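Local coordinates for protein beta-n-acetylhexosaminidase (Streptococcus pneumoniae, PDB 4AZI) that probably removes terminal beta-linked N-acetylglucosamine from glycans by hydrolysis, as a catalytic module of an exo-acting family 20 glycoside hydrolase, at residues L24-R29 against A335-E340; L92-V97 against M167-G172. The protein carries 2 engineered substitutions. One frame throughout, in Å; residues are numbered along the deposited sequence.

Interaction 1 (L24-R29 against A335-E340); sequences LNQLKR and AEYKEE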
ATOM      1  N   LEU A  24       8.739  14.400   0.897  1.00 14.19           N
ATOM      2  CA  LEU A  24       7.399  14.755   1.355  1.00 14.33           C
ATOM      3  C   LEU A  24       6.625  15.569   0.312  1.00 14.38           C
ATOM      4  O   LEU A  24       5.449  15.304   0.080  1.00 14.41           O
ATOM      5  CB  LEU A  24       7.444  15.467   2.720  1.00 14.35           C
ATOM      6  CG  LEU A  24       6.170  16.122   3.269  1.00 14.73           C
ATOM      7  CD1 LEU A  24       5.060  15.111   3.536  1.00 14.67           C
ATOM      8  CD2 LEU A  24       6.501  16.919   4.526  1.00 14.87           C
ATOM      9  N   ASN A  25       7.273  16.545  -0.324  1.00 14.84           N
ATOM     10  CA  ASN A  25       6.606  17.318  -1.372  1.00 14.93           C
ATOM     11  C   ASN A  25       6.169  16.481  -2.573  1.00 14.46           C
ATOM     12  O   ASN A  25       5.120  16.741  -3.160  1.00 14.04           O
ATOM     13  CB  ASN A  25       7.454  18.513  -1.821  1.00 16.47           C
ATOM     14  CG  ASN A  25       7.397  19.668  -0.833  1.00 17.49           C
ATOM     15  OD1 ASN A  25       6.429  19.814  -0.086  1.00 18.94           O
ATOM     16  ND2 ASN A  25       8.442  20.490  -0.816  1.00 18.40           N
ATOM     17  N   GLN A  26       6.965  15.471  -2.932  1.00 13.94           N
ATOM     18  CA  GLN A  26       6.594  14.575  -4.018  1.00 13.81           C
ATOM     19  C   GLN A  26       5.324  13.804  -3.661  1.00 13.71           C
ATOM     20  O   GLN A  26       4.442  13.644  -4.500  1.00 13.94           O
ATOM     21  CB  GLN A  26       7.739  13.621  -4.374  1.00 13.93           C
ATOM     22  CG  GLN A  26       8.813  14.255  -5.247  1.00 14.25           C
ATOM     23  CD  GLN A  26      10.039  13.374  -5.413  1.00 14.38           C
ATOM     24  OE1 GLN A  26      10.459  12.692  -4.484  1.00 14.62           O
ATOM     25  NE2 GLN A  26      10.628  13.397  -6.606  1.00 14.63           N
ATOM     26  N   LEU A  27       5.228  13.365  -2.408  1.00 13.47           N
ATOM     27  CA  LEU A  27       4.082  12.579  -1.954  1.00 13.97           C
ATOM     28  C   LEU A  27       2.826  13.435  -1.808  1.00 14.29           C
ATOM     29  O   LEU A  27       1.732  12.992  -2.164  1.00 14.29           O
ATOM     30  CB  LEU A  27       4.424  11.820  -0.673  1.00 13.42           C
ATOM     31  CG  LEU A  27       5.620  10.865  -0.845  1.00 13.12           C
ATOM     32  CD1 LEU A  27       6.192  10.414   0.490  1.00 12.99           C
ATOM     33  CD2 LEU A  27       5.262   9.671  -1.721  1.00 13.29           C
ATOM     34  N   LYS A  28       2.997  14.668  -1.333  1.00 15.02           N
ATOM     35  CA  LYS A  28       1.902  15.641  -1.276  1.00 15.49           C
ATOM     36  C   LYS A  28       1.305  15.869  -2.666  1.00 16.06           C
ATOM     37  O   LYS A  28       0.088  15.912  -2.810  1.00 16.73           O
ATOM     38  CB  LYS A  28       2.369  16.973  -0.674  1.00 15.57           C
ATOM     39  CG  LYS A  28       2.493  16.996   0.847  1.00 15.50           C
ATOM     40  CD  LYS A  28       3.067  18.329   1.327  1.00 15.61           C
ATOM     41  CE  LYS A  28       2.359  18.844   2.570  1.00 15.80           C
ATOM     42  NZ  LYS A  28       2.822  20.200   3.015  1.00 16.06           N
ATOM     43  N   ARG A  29       2.159  16.011  -3.681  1.00 16.62           N
ATOM     44  CA  ARG A  29       1.707  16.146  -5.073  1.00 16.85           C
ATOM     45  C   ARG A  29       0.902  14.944  -5.581  1.00 16.14           C
ATOM     46  O   ARG A  29      -0.077  15.107  -6.317  1.00 16.07           O
ATOM     47  CB  ARG A  29       2.891  16.387  -6.004  1.00 18.40           C
ATOM     48  CG  ARG A  29       3.470  17.784  -5.920  1.00 20.32           C
ATOM     49  CD  ARG A  29       3.831  18.269  -7.306  1.00 23.34           C
ATOM     50  NE  ARG A  29       2.633  18.681  -8.047  1.00 25.91           N
ATOM     51  CZ  ARG A  29       2.592  18.954  -9.350  1.00 26.76           C
ATOM     52  NH1 ARG A  29       3.686  18.861 -10.095  1.00 27.75           N
ATOM     53  NH2 ARG A  29       1.448  19.324  -9.912  1.00 27.28           N
ATOM     54  N   ALA A 335      16.261   4.417 -11.170  1.00 19.47           N
ATOM     55  CA  ALA A 335      15.470   4.967 -12.269  1.00 20.44           C
ATOM     56  C   ALA A 335      14.818   6.269 -11.836  1.00 20.76           C
ATOM     57  O   ALA A 335      14.405   6.414 -10.684  1.00 20.37           O
ATOM     58  CB  ALA A 335      14.420   3.973 -12.733  1.00 20.31           C
ATOM     59  N   GLU A 336      14.747   7.217 -12.764  1.00 21.53           N
ATOM     60  CA  GLU A 336      14.216   8.538 -12.474  1.00 21.65           C
ATOM     61  C   GLU A 336      12.702   8.480 -12.299  1.00 20.84           C
ATOM     62  O   GLU A 336      11.991   8.002 -13.183  1.00 20.50           O
ATOM     63  CB  GLU A 336      14.589   9.513 -13.593  1.00 22.89           C
ATOM     64  CG  GLU A 336      14.118  10.939 -13.359  1.00 24.62           C
ATOM     65  CD  GLU A 336      14.265  11.823 -14.587  1.00 25.84           C
ATOM     66  OE1 GLU A 336      14.719  11.330 -15.643  1.00 27.29           O
ATOM     67  OE2 GLU A 336      13.924  13.020 -14.494  1.00 26.60           O
ATOM     68  N   TYR A 337      12.214   8.946 -11.150  1.00 19.69           N
ATOM     69  CA  TYR A 337      10.778   9.080 -10.953  1.00 19.56           C
ATOM     70  C   TYR A 337      10.280  10.254 -11.786  1.00 19.85           C
ATOM     71  O   TYR A 337      10.677  11.400 -11.562  1.00 19.87           O
ATOM     72  CB  TYR A 337      10.418   9.259  -9.467  1.00 18.84           C
ATOM     73  CG  TYR A 337       9.003   9.762  -9.230  1.00 18.77           C
ATOM     74  CD1 TYR A 337       7.896   8.988  -9.583  1.00 18.35           C
ATOM     75  CD2 TYR A 337       8.772  11.011  -8.656  1.00 18.51           C
ATOM     76  CE1 TYR A 337       6.603   9.442  -9.370  1.00 18.34           C
ATOM     77  CE2 TYR A 337       7.481  11.476  -8.441  1.00 18.53           C
ATOM     78  CZ  TYR A 337       6.401  10.684  -8.796  1.00 18.36           C
ATOM     79  OH  TYR A 337       5.116  11.132  -8.603  1.00 17.72           O
ATOM     80  N   LYS A 338       9.434   9.948 -12.763  1.00 20.59           N
ATOM     81  CA  LYS A 338       8.813  10.963 -13.599  1.00 21.23           C
ATOM     82  C   LYS A 338       7.340  11.082 -13.241  1.00 21.51           C
ATOM     83  O   LYS A 338       6.500  10.301 -13.693  1.00 21.67           O
ATOM     84  CB  LYS A 338       9.000  10.649 -15.083  1.00 21.53           C
ATOM     85  CG  LYS A 338      10.391  10.964 -15.608  1.00 21.75           C
ATOM     86  CD  LYS A 338      10.532  10.496 -17.046  1.00 21.92           C
ATOM     87  CE  LYS A 338      11.984  10.229 -17.396  1.00 21.87           C
ATOM     88  NZ  LYS A 338      12.091   9.233 -18.499  1.00 22.50           N
ATOM     89  N   GLU A 339       7.058  12.068 -12.400  1.00 21.56           N
ATOM     90  CA  GLU A 339       5.724  12.382 -11.916  1.00 21.84           C
ATOM     91  C   GLU A 339       4.637  12.288 -12.997  1.00 21.85           C
ATOM     92  O   GLU A 339       3.580  11.685 -12.777  1.00 21.11           O
ATOM     93  CB  GLU A 339       5.769  13.770 -11.280  1.00 21.82           C
ATOM     94  CG  GLU A 339       4.429  14.417 -11.023  1.00 22.41           C
ATOM     95  CD  GLU A 339       4.578  15.725 -10.283  1.00 22.77           C
ATOM     96  OE1 GLU A 339       4.855  15.688  -9.064  1.00 22.07           O
ATOM     97  OE2 GLU A 339       4.450  16.786 -10.931  1.00 23.04           O
ATOM     98  N   GLU A 340       4.921  12.870 -14.160  1.00 21.68           N
ATOM     99  CA  GLU A 340       3.992  12.904 -15.295  1.00 21.68           C
ATOM    100  C   GLU A 340       3.569  11.520 -15.825  1.00 20.39           C
ATOM    101  O   GLU A 340       2.444  11.349 -16.287  1.00 19.24           O
ATOM    102  CB  GLU A 340       4.547  13.786 -16.428  1.00 22.72           C
ATOM    103  CG  GLU A 340       5.802  13.263 -17.131  1.00 24.60           C
ATOM    104  CD  GLU A 340       7.123  13.657 -16.468  1.00 26.12           C
ATOM    105  OE1 GLU A 340       7.132  14.355 -15.419  1.00 25.79           O
ATOM    106  OE2 GLU A 340       8.177  13.260 -17.015  1.00 27.16           O
TER
HETATM  107  O   HOH W   1       5.102  13.399  -7.214  1.00 16.71           O
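Glu339, Gln26, Arg29 and Tyr337 carry a surface contact at the seam of a TIM barrel. Helix 24-37 follows the first barrel strand, 10-16, while residues 335-340 follow the last, 321-329; these strands are neighbours in the closed sheet, which brings together chain regions more than 300 residues apart. The backbones stay separate, with Gln26 CA and Glu339 CA 8.2 Å apart, and side chains and water span the gap. Glu339, just after the N-cap residue Lys338, has the largest buried area of the four. Its CG stands anti to the backbone N (chi1 166°) and the chain runs on extended, which carries the carboxylate across to Arg29. There the two side chains cross at about a right angle. Glu339 OE1 lies 3.3 Å from Arg29 CD, against the aliphatic part of a chain bent at chi2 and chi3. Glu339 OE2 and Arg29 NH1 pair as a salt bridge, but they are modelled too close together, so its exact geometry is doubtful. Gln26 passes Tyr337 in the opposite direction and brings NE2 to the ring edge, 3.7 Å from Tyr337 CD2, with the amide plane nearly perpendicular to the ring (88°). The other end of that amide, OE1, accepts from the backbone N of Thr23, which holds the group in place. Phe22 meets the Tyr337 ring edge-to-face, and the backbone N of Glu339 lies 3.8 Å above the centre of a Tyr337 ring face. One water ties the parts together: it accepts from Tyr337 OH at 2.7 Å, lies in the plane of that ring, and donates to Gln26 O at 2.8 Å and to Glu339 OE1 at 3.0 Å.

Interaction 2 (L92-V97 against M167-G172); sequences LTQAEV and MDFFAG. With EDO (1,2-ethanediol), chain E.
Helix-to-helix packing on the outside of the TIM barrel brings the start of helix 94-106 against the end of helix 153-170, with Phe169 set between Gln94 and Val97. The contact is largely apolar and buried, and no hydrogen bond crosses directly between the segments. Val97 CG1, anti to the backbone N (chi1 170°), reaches the Phe169 ring at its edge, 3.7 Å from CE2, and also approaches Phe170 CE1 at 3.9 Å. The two rings brace each other: Phe169 CD2 sits 3.6 Å above the centre of a Phe170 face, while Phe170 CE1 lies in the plane of the Phe169 ring. On the outer flank Gln94 slides past Phe169, its CG 3.6 Å from CE1, with amide and ring planes 65° apart. NE2 donates to O1 of a 1,2-ethanediol at 2.7 Å in a fairly straight bond (162°). Thr93 and Glu96 form a capping box at this helix start: Glu96 N donates to Thr93 OG1, and Thr93 N to Glu96 OE1 at 3.0 Å. Lys173 makes a cation-pi contact with Phe169, and its NZ is also hydrogen-bonded to the diol. The chemistry implies that methyl and ring packing join the two helices, with the Gln94 chain lying against the ring and its amide oxygen satisfied by Asp56 N; the partner of its NE2 is probably a crystallisation additive.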
ATOM      1  N   LEU A  92      11.998   9.054   5.478  1.00 15.28           N
ATOM      2  CA  LEU A  92      11.064  10.049   5.962  1.00 15.04           C
ATOM      3  C   LEU A  92      11.121  10.078   7.493  1.00 14.90           C
ATOM      4  O   LEU A  92      11.383   9.047   8.135  1.00 14.80           O
ATOM      5  CB  LEU A  92       9.650   9.720   5.475  1.00 14.69           C
ATOM      6  CG  LEU A  92       9.351   9.820   3.972  1.00 14.75           C
ATOM      7  CD1 LEU A  92       7.939   9.337   3.660  1.00 14.41           C
ATOM      8  CD2 LEU A  92       9.542  11.243   3.459  1.00 14.70           C
ATOM      9  N   THR A  93      10.899  11.262   8.064  1.00 14.48           N
ATOM     10  CA  THR A  93      10.858  11.440   9.515  1.00 14.35           C
ATOM     11  C   THR A  93       9.424  11.316  10.016  1.00 14.55           C
ATOM     12  O   THR A  93       8.478  11.297   9.215  1.00 14.42           O
ATOM     13  CB  THR A  93      11.365  12.832   9.938  1.00 14.51           C
ATOM     14  OG1 THR A  93      10.452  13.829   9.467  1.00 14.00           O
ATOM     15  CG2 THR A  93      12.779  13.100   9.414  1.00 13.93           C
ATOM     16  N   GLN A  94       9.267  11.245  11.338  1.00 14.47           N
ATOM     17  CA  GLN A  94       7.951  11.135  11.954  1.00 14.54           C
ATOM     18  C   GLN A  94       7.117  12.369  11.626  1.00 14.89           C
ATOM     19  O   GLN A  94       5.946  12.252  11.271  1.00 14.62           O
ATOM     20  CB  GLN A  94       8.058  10.940  13.469  1.00 14.65           C
ATOM     21  CG  GLN A  94       6.705  10.976  14.180  1.00 14.52           C
ATOM     22  CD  GLN A  94       6.703  10.276  15.527  1.00 14.94           C
ATOM     23  OE1 GLN A  94       7.602   9.496  15.840  1.00 14.67           O
ATOM     24  NE2 GLN A  94       5.684  10.555  16.334  1.00 15.11           N
ATOM     25  N   ALA A  95       7.749  13.540  11.732  1.00 14.72           N
ATOM     26  CA  ALA A  95       7.117  14.818  11.425  1.00 15.08           C
ATOM     27  C   ALA A  95       6.596  14.890   9.990  1.00 15.34           C
ATOM     28  O   ALA A  95       5.537  15.467   9.732  1.00 15.62           O
ATOM     29  CB  ALA A  95       8.087  15.958  11.698  1.00 14.80           C
ATOM     30  N   GLU A  96       7.344  14.310   9.057  1.00 15.26           N
ATOM     31  CA  GLU A  96       6.941  14.314   7.656  1.00 14.91           C
ATOM     32  C   GLU A  96       5.739  13.397   7.356  1.00 14.45           C
ATOM     33  O   GLU A  96       4.813  13.804   6.650  1.00 14.17           O
ATOM     34  CB  GLU A  96       8.127  13.980   6.748  1.00 15.23           C
ATOM     35  CG  GLU A  96       9.210  15.050   6.707  1.00 15.44           C
ATOM     36  CD  GLU A  96      10.420  14.624   5.902  1.00 16.05           C
ATOM     37  OE1 GLU A  96      10.828  13.446   5.999  1.00 15.46           O
ATOM     38  OE2 GLU A  96      10.969  15.470   5.161  1.00 16.31           O
ATOM     39  N   VAL A  97       5.749  12.170   7.878  1.00 13.96           N
ATOM     40  CA  VAL A  97       4.608  11.265   7.682  1.00 13.39           C
ATOM     41  C   VAL A  97       3.360  11.811   8.395  1.00 13.18           C
ATOM     42  O   VAL A  97       2.250  11.713   7.870  1.00 12.64           O
ATOM     43  CB  VAL A  97       4.932   9.807   8.090  1.00 13.24           C
ATOM     44  CG1 VAL A  97       3.679   8.941   8.117  1.00 13.17           C
ATOM     45  CG2 VAL A  97       5.964   9.195   7.150  1.00 13.30           C
ATOM     46  N   MET A 167       3.250   0.204  14.117  1.00 10.79           N
ATOM     47  CA  MET A 167       1.802   0.079  14.281  1.00 10.73           C
ATOM     48  C   MET A 167       1.285   1.017  15.391  1.00 10.83           C
ATOM     49  O   MET A 167       0.194   1.592  15.265  1.00 10.81           O
ATOM     50  CB  MET A 167       1.407  -1.368  14.582  1.00 10.88           C
ATOM     51  CG  MET A 167       1.470  -2.331  13.415  1.00 10.56           C
ATOM     52  SD  MET A 167       0.947  -3.952  14.022  1.00 10.67           S
ATOM     53  CE  MET A 167       0.833  -4.909  12.503  1.00 10.56           C
ATOM     54  N   ASP A 168       2.086   1.180  16.451  1.00 10.45           N
ATOM     55  CA  ASP A 168       1.801   2.138  17.522  1.00 10.50           C
ATOM     56  C   ASP A 168       1.649   3.572  16.985  1.00 10.56           C
ATOM     57  O   ASP A 168       0.701   4.274  17.353  1.00 10.56           O
ATOM     58  CB  ASP A 168       2.834   2.029  18.674  1.00 10.30           C
ATOM     59  CG  ASP A 168       2.710   0.700  19.459  1.00 10.65           C
ATOM     60  OD1 ASP A 168       1.646   0.075  19.387  1.00 10.23           O
ATOM     61  OD2 ASP A 168       3.666   0.269  20.150  1.00 11.06           O
ATOM     62  N   PHE A 169       2.547   3.993  16.094  1.00 10.51           N
ATOM     63  CA  PHE A 169       2.444   5.336  15.492  1.00 10.61           C
ATOM     64  C   PHE A 169       1.201   5.506  14.594  1.00 10.63           C
ATOM     65  O   PHE A 169       0.523   6.529  14.670  1.00 10.49           O
ATOM     66  CB  PHE A 169       3.731   5.709  14.745  1.00 10.82           C
ATOM     67  CG  PHE A 169       3.585   6.898  13.831  1.00 10.89           C
ATOM     68  CD1 PHE A 169       3.709   8.196  14.327  1.00 10.92           C
ATOM     69  CD2 PHE A 169       3.322   6.721  12.472  1.00 10.91           C
ATOM     70  CE1 PHE A 169       3.572   9.291  13.486  1.00 10.80           C
ATOM     71  CE2 PHE A 169       3.180   7.817  11.622  1.00 10.83           C
ATOM     72  CZ  PHE A 169       3.297   9.100  12.135  1.00 10.87           C
ATOM     73  N   PHE A 170       0.902   4.503  13.767  1.00 10.48           N
ATOM     74  CA  PHE A 170      -0.248   4.568  12.856  1.00 10.76           C
ATOM     75  C   PHE A 170      -1.607   4.355  13.528  1.00 10.95           C
ATOM     76  O   PHE A 170      -2.614   4.821  13.005  1.00 11.01           O
ATOM     77  CB  PHE A 170      -0.082   3.606  11.662  1.00 10.66           C
ATOM     78  CG  PHE A 170       1.037   3.983  10.739  1.00 10.66           C
ATOM     79  CD1 PHE A 170       0.988   5.164  10.017  1.00 10.52           C
ATOM     80  CD2 PHE A 170       2.150   3.157  10.600  1.00 10.65           C
ATOM     81  CE1 PHE A 170       2.027   5.521   9.169  1.00 10.68           C
ATOM     82  CE2 PHE A 170       3.195   3.508   9.758  1.00 10.61           C
ATOM     83  CZ  PHE A 170       3.134   4.693   9.042  1.00 10.59           C
ATOM     84  N   ALA A 171      -1.631   3.662  14.673  1.00 11.38           N
ATOM     85  CA  ALA A 171      -2.866   3.465  15.434  1.00 11.70           C
ATOM     86  C   ALA A 171      -3.589   4.787  15.633  1.00 11.84           C
ATOM     87  O   ALA A 171      -3.039   5.726  16.210  1.00 12.01           O
ATOM     88  CB  ALA A 171      -2.584   2.799  16.779  1.00 11.70           C
ATOM     89  N   GLY A 172      -4.812   4.865  15.122  1.00 12.08           N
ATOM     90  CA  GLY A 172      -5.612   6.079  15.210  1.00 12.45           C
ATOM     91  C   GLY A 172      -5.255   7.177  14.223  1.00 12.81           C
ATOM     92  O   GLY A 172      -5.830   8.258  14.279  1.00 13.01           O
TER
HETATM   93  C1  EDO E2040       3.732   8.894  18.139  1.00 28.31           C
HETATM   94  O1  EDO E2040       5.008   9.279  18.656  1.00 28.32           O
HETATM   95  C2  EDO E2040       2.786  10.081  18.265  1.00 29.06           C
HETATM   96  O2  EDO E2040       2.137  10.287  17.005  1.00 28.34           O

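Helix 24-37 connects the two contacts. It meets residues 335-340 in interaction 1 and also packs against 92-97, so interactions 1 and 2, with centres 20 Å apart, form a continuous run round the barrel exterior. Leucines of the helix make the junction: Leu27 CD1 lies 3.8 Å from Leu92 CD1, and Leu24 CD1 lies 3.4 Å from the backbone O of Glu96; a salt bridge from Lys28 to Glu99 adds a polar tie. Interaction 1 is peripheral to the active site, the Tyr337 side chain being about 14 Å from the bound inhibitor O-(2-acetamido-2-deoxy-D-glucopyranosylidene)amino-N-phenylcarbamate, yet the pocket residues Trp329 and Asp331 precede residues 335-340 closely in the chain.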